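Local coordinates for Di-haem cytochrome c peroxidase family protein (Burkholderia thailandensis E264, PDB 6NX0) that is a diheme c-type enzyme that forms an unusually stable bis-Fe(IV) state and probably acts as a peroxidase, at residues A[205-210]-A[218-223]. Sequence-based numbering, arbitrary orientation.
With HEC (heme c), chain B.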
loop_
_atom_site.group_PDB
_atom_site.type_symbol
_atom_site.label_atom_id
_atom_site.label_comp_id
_atom_site.label_asym_id
_atom_site.label_seq_id
_atom_site.Cartn_x
_atom_site.Cartn_y
_atom_site.Cartn_z
ATOM N N PRO A 205 -6.235 6.492 10.772
ATOM C CA PRO A 205 -5.805 7.897 10.672
ATOM C C PRO A 205 -6.617 8.846 11.532
ATOM O O PRO A 205 -6.055 9.799 12.078
ATOM C CB PRO A 205 -5.975 8.208 9.177
ATOM C CG PRO A 205 -6.879 7.137 8.644
ATOM C CD PRO A 205 -6.526 5.923 9.442
ATOM N N LEU A 206 -7.927 8.613 11.685
ATOM C CA LEU A 206 -8.751 9.562 12.432
ATOM C C LEU A 206 -8.305 9.691 13.886
ATOM O O LEU A 206 -8.327 10.787 14.439
ATOM C CB LEU A 206 -10.222 9.167 12.370
ATOM C CG LEU A 206 -10.950 9.452 11.054
ATOM C CD1 LEU A 206 -12.306 8.770 11.075
ATOM C CD2 LEU A 206 -11.092 10.953 10.783
ATOM N N PHE A 207 -7.935 8.578 14.539
ATOM C CA PHE A 207 -7.702 8.610 15.984
ATOM C C PHE A 207 -6.244 8.433 16.375
ATOM O O PHE A 207 -5.929 8.512 17.566
ATOM C CB PHE A 207 -8.601 7.574 16.666
ATOM C CG PHE A 207 -10.035 7.771 16.325
ATOM C CD1 PHE A 207 -10.658 8.952 16.678
ATOM C CD2 PHE A 207 -10.742 6.828 15.606
ATOM C CE1 PHE A 207 -12.002 9.178 16.363
ATOM C CE2 PHE A 207 -12.075 7.041 15.285
ATOM C CZ PHE A 207 -12.697 8.226 15.660
ATOM N N ASP A 208 -5.343 8.316 15.404
ATOM C CA ASP A 208 -3.915 8.178 15.683
ATOM C C ASP A 208 -3.355 9.532 16.096
ATOM O O ASP A 208 -3.455 10.494 15.325
ATOM C CB ASP A 208 -3.245 7.645 14.421
ATOM C CG ASP A 208 -1.780 7.283 14.587
ATOM O OD1 ASP A 208 -1.094 7.770 15.502
ATOM O OD2 ASP A 208 -1.316 6.497 13.717
ATOM N N PRO A 209 -2.746 9.659 17.271
ATOM C CA PRO A 209 -2.190 10.966 17.644
ATOM C C PRO A 209 -1.067 11.427 16.727
ATOM O O PRO A 209 -0.766 12.628 16.720
ATOM C CB PRO A 209 -1.682 10.767 19.082
ATOM C CG PRO A 209 -1.762 9.327 19.340
ATOM C CD PRO A 209 -2.693 8.692 18.375
ATOM N N ASP A 210 -0.429 10.522 15.988
ATOM C CA ASP A 210 0.643 10.878 15.061
ATOM C C ASP A 210 0.108 11.216 13.678
ATOM O O ASP A 210 0.881 11.654 12.819
ATOM C CB ASP A 210 1.658 9.734 14.960
ATOM C CG ASP A 210 2.475 9.547 16.252
ATOM O OD1 ASP A 210 2.712 10.548 16.948
ATOM O OD2 ASP A 210 2.850 8.397 16.550
ATOM N N ALA A 218 -16.092 9.844 20.380
ATOM C CA ALA A 218 -17.059 10.749 20.992
ATOM C C ALA A 218 -16.737 12.205 20.689
ATOM O O ALA A 218 -17.642 13.018 20.422
ATOM C CB ALA A 218 -17.103 10.512 22.499
ATOM N N ALA A 219 -15.452 12.570 20.758
ATOM C CA ALA A 219 -15.052 13.934 20.449
ATOM C C ALA A 219 -15.284 14.243 18.977
ATOM O O ALA A 219 -15.770 15.326 18.628
ATOM C CB ALA A 219 -13.576 14.134 20.813
ATOM N N LEU A 220 -14.911 13.314 18.105
ATOM C CA LEU A 220 -15.070 13.561 16.678
ATOM C C LEU A 220 -16.535 13.697 16.319
ATOM O O LEU A 220 -16.906 14.549 15.502
ATOM C CB LEU A 220 -14.418 12.438 15.880
ATOM C CG LEU A 220 -14.555 12.537 14.354
ATOM C CD1 LEU A 220 -13.877 13.831 13.843
ATOM C CD2 LEU A 220 -14.012 11.299 13.665
ATOM N N MET A 221 -17.381 12.859 16.914
ATOM C CA MET A 221 -18.818 12.925 16.656
ATOM C C MET A 221 -19.367 14.294 16.996
ATOM O O MET A 221 -20.124 14.887 16.218
ATOM C CB MET A 221 -19.528 11.849 17.478
ATOM C CG MET A 221 -21.040 11.893 17.456
ATOM S SD MET A 221 -21.728 10.812 18.714
ATOM C CE MET A 221 -21.472 11.799 20.190
ATOM N N ARG A 222 -19.002 14.814 18.172
ATOM C CA ARG A 222 -19.503 16.105 18.603
ATOM C C ARG A 222 -19.018 17.205 17.686
ATOM O O ARG A 222 -19.775 18.111 17.335
ATOM C CB ARG A 222 -19.063 16.394 20.032
ATOM C CG ARG A 222 -19.836 15.609 21.081
ATOM C CD ARG A 222 -19.204 15.750 22.469
ATOM N NE ARG A 222 -20.138 15.268 23.489
ATOM C CZ ARG A 222 -20.362 13.985 23.756
ATOM N NH1 ARG A 222 -19.726 13.030 23.082
ATOM N NH2 ARG A 222 -21.228 13.656 24.708
ATOM N N LYS A 223 -17.758 17.124 17.263
ATOM C CA LYS A 223 -17.226 18.113 16.345
ATOM C C LYS A 223 -17.973 18.088 15.011
ATOM O O LYS A 223 -18.439 19.127 14.520
ATOM C CB LYS A 223 -15.733 17.853 16.151
ATOM C CG LYS A 223 -15.097 18.803 15.146
ATOM C CD LYS A 223 -13.580 18.708 15.164
ATOM C CE LYS A 223 -13.043 17.342 14.775
ATOM N NZ LYS A 223 -11.552 17.390 14.612
HETATM FE FE HEC B . -4.228 7.099 4.888
HETATM C CHA HEC B . -2.969 3.898 4.469
HETATM C CHB HEC B . -7.219 6.069 3.655
HETATM C CHC HEC B . -5.747 9.905 6.170
HETATM C CHD HEC B . -1.254 8.118 6.297
HETATM N NA HEC B . -4.916 5.351 4.116
HETATM C C1A HEC B . -4.255 4.141 4.060
HETATM C C2A HEC B . -5.121 3.176 3.440
HETATM C C3A HEC B . -6.256 3.812 3.117
HETATM C C4A HEC B . -6.188 5.160 3.621
HETATM C CMA HEC B . -7.516 3.190 2.527
HETATM C CAA HEC B . -4.773 1.694 3.210
HETATM C CBA HEC B . -4.238 1.492 1.803
HETATM C CGA HEC B . -3.728 0.097 1.553
HETATM O O1A HEC B . -3.433 -0.177 0.352
HETATM O O2A HEC B . -3.487 -0.664 2.540
HETATM N NB HEC B . -6.112 7.849 4.942
HETATM C C1B HEC B . -7.223 7.235 4.378
HETATM C C2B HEC B . -8.366 8.069 4.633
HETATM C C3B HEC B . -7.990 9.083 5.419
HETATM C C4B HEC B . -6.560 8.978 5.590
HETATM C CMB HEC B . -9.780 7.755 4.132
HETATM C CAB HEC B . -8.831 10.261 5.952
HETATM C CBB HEC B . -9.867 9.735 6.975
HETATM N NC HEC B . -3.614 8.699 5.989
HETATM C C1C HEC B . -4.407 9.775 6.367
HETATM C C2C HEC B . -3.513 10.810 6.835
HETATM C C3C HEC B . -2.257 10.355 6.848
HETATM C C4C HEC B . -2.305 8.997 6.344
HETATM C CMC HEC B . -3.959 12.249 7.145
HETATM C CAC HEC B . -0.968 11.190 6.939
HETATM C CBC HEC B . -0.773 11.783 8.341
HETATM N ND HEC B . -2.447 6.195 5.250
HETATM C C1D HEC B . -1.331 6.830 5.830
HETATM C C2D HEC B . -0.297 5.844 6.006
HETATM C C3D HEC B . -0.840 4.551 5.515
HETATM C C4D HEC B . -2.171 4.833 5.052
HETATM C CMD HEC B . 1.036 6.072 6.692
HETATM C CAD HEC B . -0.137 3.181 5.531
HETATM C CBD HEC B . -0.123 2.720 6.971
HETATM C CGD HEC B . 0.177 1.240 7.126
HETATM O O1D HEC B . 0.401 0.565 6.098
HETATM O O2D HEC B . 0.258 0.813 8.313
HETATM O O HOH W 1 -4.603 6.181 6.839
#
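Leu220 reaches from helix 217-225 to Leu206 and Phe207 at the end of helix 203-207, and the contact is wholly apolar. Before it in the chain, Ala218 points its methyl away from helix 203-207 and packs on Pro245. Leu220 then does all the touching: chi1 178° extends its branch toward helix 203-207, and chi2 61° sets CD2 against both partners, 4.0 Å from Leu206 CD1 and 3.9 Å from Phe207 CZ. Its side chain crosses each of theirs at about a right angle, and CD2 meets the Phe207 ring obliquely, near CZ and CE1. Leu206 CB lies over the centre of one ring face, 3.9 Å above its plane, while Val249 and Leu252 of helix 245-260 pack on Phe207 and Leu220. Leu206 CD2 touches both Leu220 CD2 (4.1 Å) and HEC CBB (4.2 Å). Further on, Lys223 turns its amino group to Glu116, Asn214 and the carbonyl of Ala113; Asn214 also bonds Leu206 O, linking the two helices through the intervening loop. Helix 203-207 supplies Pro205, its CB 3.5 Å from HEC CHC, to the face where a water ligates the iron. Helix 217-225 backs that helix through Leu220, on the distal side of a c-type heme in the diheme cytochrome c peroxidase family.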